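Local coordinates for nicotinate phosphoribosyltransferase (Porphyromonas gingivalis, PDB 2IM5), which probably catalyses the ATP-driven formation of nicotinate mononucleotide from nicotinate and phosphoribosyl pyrophosphate, a step of NAD biosynthesis, at residues 18-23 with 213-218; 27-32 with 110-115. All blocks are in the same frame, centred on the assembly; numbering follows the deposited sequence.

Interaction 1: 18-23 with 213-218; sequences GYAYAK and HEWIQF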
ATOM      1  N   GLY A  18       4.619   3.322   9.919  1.00 14.70           N
ATOM      2  CA  GLY A  18       4.898   2.768  11.233  1.00 13.46           C
ATOM      3  C   GLY A  18       5.688   3.750  12.081  1.00 12.54           C
ATOM      4  O   GLY A  18       5.419   3.894  13.276  1.00 15.23           O
ATOM      5  N   TYR A  19       6.666   4.424  11.482  1.00 10.81           N
ATOM      6  CA  TYR A  19       7.457   5.401  12.230  1.00 11.51           C
ATOM      7  C   TYR A  19       6.612   6.634  12.512  1.00 11.68           C
ATOM      8  O   TYR A  19       6.701   7.223  13.589  1.00 13.67           O
ATOM      9  CB  TYR A  19       8.726   5.807  11.474  1.00 10.82           C
ATOM     10  CG  TYR A  19       9.431   6.976  12.128  1.00 11.87           C
ATOM     11  CD1 TYR A  19       9.821   6.916  13.462  1.00 11.90           C
ATOM     12  CD2 TYR A  19       9.630   8.174  11.439  1.00 13.94           C
ATOM     13  CE1 TYR A  19      10.378   8.020  14.102  1.00 12.40           C
ATOM     14  CE2 TYR A  19      10.190   9.286  12.069  1.00 12.43           C
ATOM     15  CZ  TYR A  19      10.556   9.203  13.398  1.00 11.09           C
ATOM     16  OH  TYR A  19      11.087  10.301  14.027  1.00 12.09           O
ATOM     17  N   ALA A  20       5.784   7.024  11.549  1.00 11.62           N
ATOM     18  CA  ALA A  20       4.917   8.180  11.757  1.00 12.30           C
ATOM     19  C   ALA A  20       4.033   7.929  12.986  1.00 12.54           C
ATOM     20  O   ALA A  20       3.843   8.829  13.804  1.00 11.35           O
ATOM     21  CB  ALA A  20       4.060   8.440  10.524  1.00 10.44           C
ATOM     22  N   TYR A  21       3.489   6.715  13.115  1.00 12.57           N
ATOM     23  CA  TYR A  21       2.654   6.397  14.284  1.00 14.88           C
ATOM     24  C   TYR A  21       3.513   6.385  15.559  1.00 15.60           C
ATOM     25  O   TYR A  21       3.119   6.920  16.598  1.00 15.85           O
ATOM     26  CB  TYR A  21       2.001   5.014  14.167  1.00 13.16           C
ATOM     27  CG  TYR A  21       0.935   4.860  13.109  1.00 13.56           C
ATOM     28  CD1 TYR A  21      -0.097   5.786  12.982  1.00 11.96           C
ATOM     29  CD2 TYR A  21       0.922   3.741  12.279  1.00 11.99           C
ATOM     30  CE1 TYR A  21      -1.126   5.597  12.053  1.00 16.47           C
ATOM     31  CE2 TYR A  21      -0.097   3.538  11.347  1.00 15.53           C
ATOM     32  CZ  TYR A  21      -1.117   4.465  11.239  1.00 16.62           C
ATOM     33  OH  TYR A  21      -2.127   4.245  10.332  1.00 17.13           O
ATOM     34  N   ALA A  22       4.684   5.761  15.467  1.00 15.30           N
ATOM     35  CA  ALA A  22       5.588   5.653  16.606  1.00 15.05           C
ATOM     36  C   ALA A  22       6.015   7.017  17.143  1.00 14.59           C
ATOM     37  O   ALA A  22       6.214   7.188  18.350  1.00 14.02           O
ATOM     38  CB  ALA A  22       6.811   4.838  16.219  1.00 13.12           C
ATOM     39  N   LYS A  23       6.153   7.991  16.251  1.00 13.93           N
ATOM     40  CA  LYS A  23       6.563   9.320  16.673  1.00 13.19           C
ATOM     41  C   LYS A  23       5.423  10.156  17.218  1.00 13.74           C
ATOM     42  O   LYS A  23       5.502  10.679  18.329  1.00 13.48           O
ATOM     43  CB  LYS A  23       7.197  10.096  15.520  1.00 14.47           C
ATOM     44  CG  LYS A  23       7.582  11.522  15.932  1.00 13.87           C
ATOM     45  CD  LYS A  23       8.046  12.386  14.780  1.00 13.25           C
ATOM     46  CE  LYS A  23       8.523  13.745  15.307  1.00 14.17           C
ATOM     47  NZ  LYS A  23       8.870  14.692  14.215  1.00 17.45           N
ATOM     48  N   HIS A 213      -3.644   4.851   2.726  1.00 18.89           N
ATOM     49  CA  HIS A 213      -4.961   5.357   3.077  1.00 18.42           C
ATOM     50  C   HIS A 213      -5.171   5.312   4.586  1.00 17.93           C
ATOM     51  O   HIS A 213      -5.821   6.197   5.137  1.00 18.19           O
ATOM     52  CB  HIS A 213      -6.064   4.522   2.417  1.00 20.36           C
ATOM     53  CG  HIS A 213      -6.177   4.710   0.937  1.00 20.82           C
ATOM     54  ND1 HIS A 213      -6.611   5.886   0.364  1.00 23.69           N
ATOM     55  CD2 HIS A 213      -5.910   3.870  -0.089  1.00 22.28           C
ATOM     56  CE1 HIS A 213      -6.606   5.763  -0.951  1.00 21.84           C
ATOM     57  NE2 HIS A 213      -6.184   4.549  -1.252  1.00 23.64           N
ATOM     58  N   GLU A 214      -4.628   4.287   5.250  1.00 17.42           N
ATOM     59  CA  GLU A 214      -4.815   4.147   6.698  1.00 17.66           C
ATOM     60  C   GLU A 214      -4.355   5.381   7.472  1.00 17.48           C
ATOM     61  O   GLU A 214      -4.945   5.728   8.496  1.00 17.39           O
ATOM     62  CB  GLU A 214      -4.098   2.895   7.241  1.00 17.22           C
ATOM     63  CG  GLU A 214      -2.589   2.901   7.098  1.00 19.11           C
ATOM     64  CD  GLU A 214      -1.917   1.726   7.810  1.00 20.90           C
ATOM     65  OE1 GLU A 214      -1.803   1.754   9.057  1.00 21.77           O
ATOM     66  OE2 GLU A 214      -1.503   0.772   7.120  1.00 21.53           O
ATOM     67  N   TRP A 215      -3.312   6.042   6.974  1.00 16.78           N
ATOM     68  CA  TRP A 215      -2.786   7.239   7.625  1.00 17.24           C
ATOM     69  C   TRP A 215      -3.853   8.321   7.631  1.00 16.60           C
ATOM     70  O   TRP A 215      -4.113   8.929   8.664  1.00 17.87           O
ATOM     71  CB  TRP A 215      -1.531   7.733   6.894  1.00 16.53           C
ATOM     72  CG  TRP A 215      -0.945   9.007   7.436  1.00 17.06           C
ATOM     73  CD1 TRP A 215      -0.863  10.210   6.788  1.00 16.12           C
ATOM     74  CD2 TRP A 215      -0.331   9.204   8.726  1.00 15.80           C
ATOM     75  NE1 TRP A 215      -0.236  11.136   7.588  1.00 16.71           N
ATOM     76  CE2 TRP A 215       0.100  10.548   8.780  1.00 15.81           C
ATOM     77  CE3 TRP A 215      -0.106   8.376   9.834  1.00 15.47           C
ATOM     78  CZ2 TRP A 215       0.746  11.084   9.900  1.00 15.86           C
ATOM     79  CZ3 TRP A 215       0.535   8.909  10.954  1.00 18.05           C
ATOM     80  CH2 TRP A 215       0.954  10.254  10.976  1.00 17.72           C
ATOM     81  N   ILE A 216      -4.489   8.542   6.485  1.00 16.54           N
ATOM     82  CA  ILE A 216      -5.543   9.552   6.384  1.00 16.78           C
ATOM     83  C   ILE A 216      -6.771   9.108   7.180  1.00 15.93           C
ATOM     84  O   ILE A 216      -7.388   9.894   7.884  1.00 15.69           O
ATOM     85  CB  ILE A 216      -5.995   9.767   4.924  1.00 17.20           C
ATOM     86  CG1 ILE A 216      -4.793  10.006   4.013  1.00 19.19           C
ATOM     87  CG2 ILE A 216      -6.953  10.935   4.850  1.00 17.58           C
ATOM     88  CD1 ILE A 216      -4.002  11.207   4.355  1.00 20.57           C
ATOM     89  N   GLN A 217      -7.128   7.837   7.039  1.00 16.71           N
ATOM     90  CA  GLN A 217      -8.287   7.276   7.730  1.00 16.09           C
ATOM     91  C   GLN A 217      -8.160   7.389   9.252  1.00 15.80           C
ATOM     92  O   GLN A 217      -9.136   7.641   9.947  1.00 15.38           O
ATOM     93  CB  GLN A 217      -8.439   5.815   7.339  1.00 16.15           C
ATOM     94  CG  GLN A 217      -8.894   5.606   5.917  1.00 16.86           C
ATOM     95  CD  GLN A 217      -9.002   4.130   5.578  1.00 20.43           C
ATOM     96  OE1 GLN A 217      -7.994   3.462   5.352  1.00 22.35           O
ATOM     97  NE2 GLN A 217     -10.224   3.609   5.572  1.00 21.05           N
ATOM     98  N   PHE A 218      -6.951   7.179   9.764  1.00 15.75           N
ATOM     99  CA  PHE A 218      -6.721   7.289  11.198  1.00 15.83           C
ATOM    100  C   PHE A 218      -7.073   8.719  11.606  1.00 16.74           C
ATOM    101  O   PHE A 218      -7.788   8.935  12.583  1.00 16.15           O
ATOM    102  CB  PHE A 218      -5.258   6.995  11.530  1.00 14.51           C
ATOM    103  CG  PHE A 218      -4.893   7.272  12.958  1.00 16.90           C
ATOM    104  CD1 PHE A 218      -5.337   6.434  13.979  1.00 15.87           C
ATOM    105  CD2 PHE A 218      -4.115   8.384  13.290  1.00 15.47           C
ATOM    106  CE1 PHE A 218      -5.011   6.698  15.312  1.00 16.50           C
ATOM    107  CE2 PHE A 218      -3.785   8.655  14.621  1.00 16.55           C
ATOM    108  CZ  PHE A 218      -4.231   7.814  15.632  1.00 17.23           C
TER
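Tyr21 reaches lengthwise from helix 12-24 to helix 213-223, and its ring meets three side chains. At the far end its hydroxyl OH donates to Glu214 OE1 over 2.8 Å. OE1 sits at the edge of the phenol, near its plane, and accepts on its anti lone pair. Glu214 places CG between its own backbone N and carbonyl carbon (chi1 63°) and then runs extended, which carries the carboxylate to the phenol. Thr117 also bonds OE1, and Lys14 forms a salt bridge with OE2, so both oxygens of this buried acid are engaged. Segments 18-23 and 213-218 run at 28° to each other, their axes 11.4 Å apart, and an aromatic cluster fills the interface, joining the N-terminal domain of the NAPRTase family to its TIM-barrel-clan part. Within it Tyr21 turns an edge toward the face of Phe218, the planes 77° apart and CE1 lying 4.2 Å from Phe218 CG. Trp215 slides past Tyr21 in the opposite sense, the rings oblique, with Trp215 CE3 3.7 Å from Tyr21 CE1. The outer end of the indole reaches Ala20, whose CB lies 3.6 Å from Trp215 CZ3, while NE1 is bonded to the carbonyl of Ala232.

Interaction 2: 27-32 with 110-115; sequences RAYGEF and QGLLYR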
ATOM      1  N   ARG A  27       0.674   5.913  21.494  1.00 16.26           N
ATOM      2  CA  ARG A  27      -0.298   5.326  22.412  1.00 16.83           C
ATOM      3  C   ARG A  27      -1.549   4.838  21.688  1.00 16.32           C
ATOM      4  O   ARG A  27      -2.422   4.221  22.292  1.00 16.35           O
ATOM      5  CB  ARG A  27      -0.718   6.342  23.477  1.00 17.53           C
ATOM      6  CG  ARG A  27       0.395   6.801  24.400  1.00 22.20           C
ATOM      7  CD  ARG A  27      -0.167   7.701  25.491  1.00 24.56           C
ATOM      8  NE  ARG A  27       0.752   7.810  26.622  1.00 30.29           N
ATOM      9  CZ  ARG A  27       1.798   8.625  26.658  1.00 30.60           C
ATOM     10  NH1 ARG A  27       2.054   9.413  25.623  1.00 32.74           N
ATOM     11  NH2 ARG A  27       2.596   8.639  27.719  1.00 32.10           N
ATOM     12  N   ALA A  28      -1.630   5.117  20.394  1.00 15.36           N
ATOM     13  CA  ALA A  28      -2.798   4.726  19.622  1.00 14.87           C
ATOM     14  C   ALA A  28      -2.946   3.221  19.457  1.00 14.81           C
ATOM     15  O   ALA A  28      -1.961   2.485  19.430  1.00 16.07           O
ATOM     16  CB  ALA A  28      -2.763   5.399  18.252  1.00 11.58           C
ATOM     17  N   TYR A  29      -4.195   2.782  19.351  1.00 14.17           N
ATOM     18  CA  TYR A  29      -4.529   1.382  19.142  1.00 15.42           C
ATOM     19  C   TYR A  29      -5.300   1.287  17.838  1.00 15.45           C
ATOM     20  O   TYR A  29      -5.926   2.249  17.390  1.00 12.89           O
ATOM     21  CB  TYR A  29      -5.407   0.848  20.275  1.00 18.52           C
ATOM     22  CG  TYR A  29      -4.638   0.450  21.509  1.00 19.54           C
ATOM     23  CD1 TYR A  29      -4.282  -0.878  21.729  1.00 19.24           C
ATOM     24  CD2 TYR A  29      -4.246   1.406  22.448  1.00 20.57           C
ATOM     25  CE1 TYR A  29      -3.553  -1.247  22.854  1.00 19.93           C
ATOM     26  CE2 TYR A  29      -3.517   1.047  23.575  1.00 20.98           C
ATOM     27  CZ  TYR A  29      -3.175  -0.278  23.769  1.00 20.25           C
ATOM     28  OH  TYR A  29      -2.447  -0.637  24.873  1.00 24.97           O
ATOM     29  N   GLY A  30      -5.252   0.119  17.223  1.00 15.18           N
ATOM     30  CA  GLY A  30      -5.984  -0.065  15.987  1.00 16.16           C
ATOM     31  C   GLY A  30      -6.341  -1.519  15.793  1.00 17.23           C
ATOM     32  O   GLY A  30      -5.724  -2.401  16.399  1.00 17.50           O
ATOM     33  N   GLU A  31      -7.365  -1.767  14.986  1.00 17.34           N
ATOM     34  CA  GLU A  31      -7.761  -3.127  14.662  1.00 17.97           C
ATOM     35  C   GLU A  31      -7.856  -3.246  13.150  1.00 19.00           C
ATOM     36  O   GLU A  31      -8.620  -2.516  12.506  1.00 18.88           O
ATOM     37  CB  GLU A  31      -9.124  -3.511  15.245  1.00 20.17           C
ATOM     38  CG  GLU A  31      -9.496  -4.951  14.840  1.00 26.00           C
ATOM     39  CD  GLU A  31     -10.903  -5.378  15.255  1.00 29.96           C
ATOM     40  OE1 GLU A  31     -11.893  -4.784  14.767  1.00 31.47           O
ATOM     41  OE2 GLU A  31     -11.011  -6.318  16.072  1.00 30.26           O
ATOM     42  N   PHE A  32      -7.072  -4.161  12.591  1.00 16.86           N
ATOM     43  CA  PHE A  32      -7.084  -4.408  11.162  1.00 19.16           C
ATOM     44  C   PHE A  32      -7.946  -5.644  10.918  1.00 19.66           C
ATOM     45  O   PHE A  32      -7.881  -6.619  11.677  1.00 19.87           O
ATOM     46  CB  PHE A  32      -5.661  -4.656  10.653  1.00 18.47           C
ATOM     47  CG  PHE A  32      -4.849  -3.399  10.476  1.00 21.09           C
ATOM     48  CD1 PHE A  32      -4.718  -2.808   9.217  1.00 22.08           C
ATOM     49  CD2 PHE A  32      -4.238  -2.789  11.567  1.00 19.49           C
ATOM     50  CE1 PHE A  32      -3.992  -1.628   9.051  1.00 21.46           C
ATOM     51  CE2 PHE A  32      -3.512  -1.608  11.412  1.00 21.77           C
ATOM     52  CZ  PHE A  32      -3.389  -1.027  10.150  1.00 22.04           C
ATOM     53  N   GLN A 110      -5.083  -6.756  16.367  1.00 20.51           N
ATOM     54  CA  GLN A 110      -5.426  -5.635  17.226  1.00 19.19           C
ATOM     55  C   GLN A 110      -4.341  -5.398  18.264  1.00 15.93           C
ATOM     56  O   GLN A 110      -3.779  -6.340  18.808  1.00 15.87           O
ATOM     57  CB  GLN A 110      -6.764  -5.892  17.919  1.00 20.93           C
ATOM     58  CG  GLN A 110      -7.267  -4.702  18.693  1.00 25.57           C
ATOM     59  CD  GLN A 110      -8.603  -4.953  19.365  1.00 30.44           C
ATOM     60  OE1 GLN A 110      -9.600  -5.277  18.706  1.00 33.90           O
ATOM     61  NE2 GLN A 110      -8.635  -4.796  20.685  1.00 28.53           N
ATOM     62  N   GLY A 111      -4.057  -4.129  18.523  1.00 14.58           N
ATOM     63  CA  GLY A 111      -3.035  -3.755  19.482  1.00 14.11           C
ATOM     64  C   GLY A 111      -2.547  -2.340  19.192  1.00 14.79           C
ATOM     65  O   GLY A 111      -3.233  -1.562  18.535  1.00 14.55           O
ATOM     66  N   LEU A 112      -1.367  -1.991  19.688  1.00 14.76           N
ATOM     67  CA  LEU A 112      -0.822  -0.661  19.446  1.00 14.00           C
ATOM     68  C   LEU A 112      -0.679  -0.496  17.939  1.00 15.02           C
ATOM     69  O   LEU A 112      -0.135  -1.362  17.252  1.00 16.52           O
ATOM     70  CB  LEU A 112       0.525  -0.515  20.149  1.00 14.11           C
ATOM     71  CG  LEU A 112       0.402  -0.496  21.685  1.00 16.81           C
ATOM     72  CD1 LEU A 112       1.685  -0.973  22.321  1.00 14.84           C
ATOM     73  CD2 LEU A 112       0.044   0.919  22.164  1.00 14.32           C
ATOM     74  N   LEU A 113      -1.182   0.617  17.423  1.00 13.64           N
ATOM     75  CA  LEU A 113      -1.155   0.875  15.992  1.00 13.74           C
ATOM     76  C   LEU A 113       0.228   0.816  15.329  1.00 15.31           C
ATOM     77  O   LEU A 113       0.368   0.222  14.250  1.00 14.17           O
ATOM     78  CB  LEU A 113      -1.839   2.216  15.705  1.00 13.19           C
ATOM     79  CG  LEU A 113      -2.090   2.651  14.251  1.00 13.85           C
ATOM     80  CD1 LEU A 113      -2.645   1.504  13.421  1.00 13.07           C
ATOM     81  CD2 LEU A 113      -3.086   3.813  14.248  1.00 11.99           C
ATOM     82  N   TYR A 114       1.249   1.402  15.956  1.00 13.87           N
ATOM     83  CA  TYR A 114       2.573   1.371  15.354  1.00 15.47           C
ATOM     84  C   TYR A 114       3.077  -0.064  15.229  1.00 17.52           C
ATOM     85  O   TYR A 114       3.905  -0.365  14.372  1.00 19.39           O
ATOM     86  CB  TYR A 114       3.569   2.243  16.142  1.00 13.15           C
ATOM     87  CG  TYR A 114       3.997   1.708  17.486  1.00 14.51           C
ATOM     88  CD1 TYR A 114       5.063   0.806  17.601  1.00 14.48           C
ATOM     89  CD2 TYR A 114       3.333   2.095  18.649  1.00 14.39           C
ATOM     90  CE1 TYR A 114       5.452   0.297  18.845  1.00 14.02           C
ATOM     91  CE2 TYR A 114       3.713   1.598  19.895  1.00 16.19           C
ATOM     92  CZ  TYR A 114       4.771   0.700  19.986  1.00 15.16           C
ATOM     93  OH  TYR A 114       5.137   0.221  21.217  1.00 17.81           O
ATOM     94  N   ARG A 115       2.561  -0.955  16.072  1.00 17.63           N
ATOM     95  CA  ARG A 115       2.955  -2.354  16.014  1.00 16.87           C
ATOM     96  C   ARG A 115       2.129  -3.156  15.007  1.00 17.45           C
ATOM     97  O   ARG A 115       2.681  -3.740  14.078  1.00 17.83           O
ATOM     98  CB  ARG A 115       2.806  -3.026  17.380  1.00 17.16           C
ATOM     99  CG  ARG A 115       3.786  -2.577  18.454  1.00 19.42           C
ATOM    100  CD  ARG A 115       3.649  -3.486  19.668  1.00 18.71           C
ATOM    101  NE  ARG A 115       3.980  -4.863  19.315  1.00 20.24           N
ATOM    102  CZ  ARG A 115       5.221  -5.341  19.253  1.00 22.11           C
ATOM    103  NH1 ARG A 115       6.255  -4.561  19.538  1.00 21.95           N
ATOM    104  NH2 ARG A 115       5.430  -6.588  18.859  1.00 22.36           N
TER
HETATM  105  O   HOH W   1       0.333   3.351  18.076  1.00 20.69           O
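Gly30 and Gly111 form an antiparallel hydrogen-bonded pair: Gly30 N donates to Gly111 O at 2.9 Å, and Gly111 N returns a longer bond of 3.2 Å to Gly30 O. Two residues farther along each chain, Leu113 N donates to Ala28 O at 2.9 Å. The same oxygen accepts from a water that in turn takes the N-H of Tyr114, so two successive amides of the first turn of helix 113-116 are tied, directly or through water, to one carbonyl. Leu112 stands at the N-cap position, just after the chain turns a corner at Gly111, whose backbone angles (phi 158°, psi -160°) would drive a side chain into the carbonyl oxygen of Gln110. Close CA-H...O contacts, such as Leu112 CA to Ala28 O at 3.3 Å, accompany the ladder.

Packing differs along its length. Leu112 lays CD2 over one face of the Tyr29 ring, 4.1 Å from the centroid, in a CH-pi contact. Leu113, with CG anti to its backbone N (chi1 -173°), sends CD1 to the edge of Phe32, 3.8 Å from CE2, the two side chains crossing at about a right angle. Glu31 and Gln110 lie on a common face of the sheet, and Glu31 OE1 forms a salt bridge with Arg33.

Strand 29-36 lies between strands 105-110 and 347-355 in the five-stranded antiparallel sheet. The contact marks where strand 105-110 ends and passes into helix 113-116, with helices 12-24 and 213-223 packed against Leu113.

How the interactions relate
Interactions 1 and 2 lie 10 Å apart between centres and share a packed boundary. Leu113 links them: its CD2 is 3.4 Å from Tyr21 CE1 and 3.5 Å from Phe218 CD1, so the leucine that begins helix 113-116 also packs on the aromatic cluster. At the polar end of that cluster Phe32 CZ comes within 3.4 Å of Glu214 OE1. At the other end of Tyr21, its CB meets Tyr114 CB at 3.7 Å. Helix 12-24 is followed in the chain by strand 29-36, after a short link. His213, in segment 213-218, is the predicted autophosphorylation site and is unmodified here; its side chain takes no part in interaction 1, which lies beside that site.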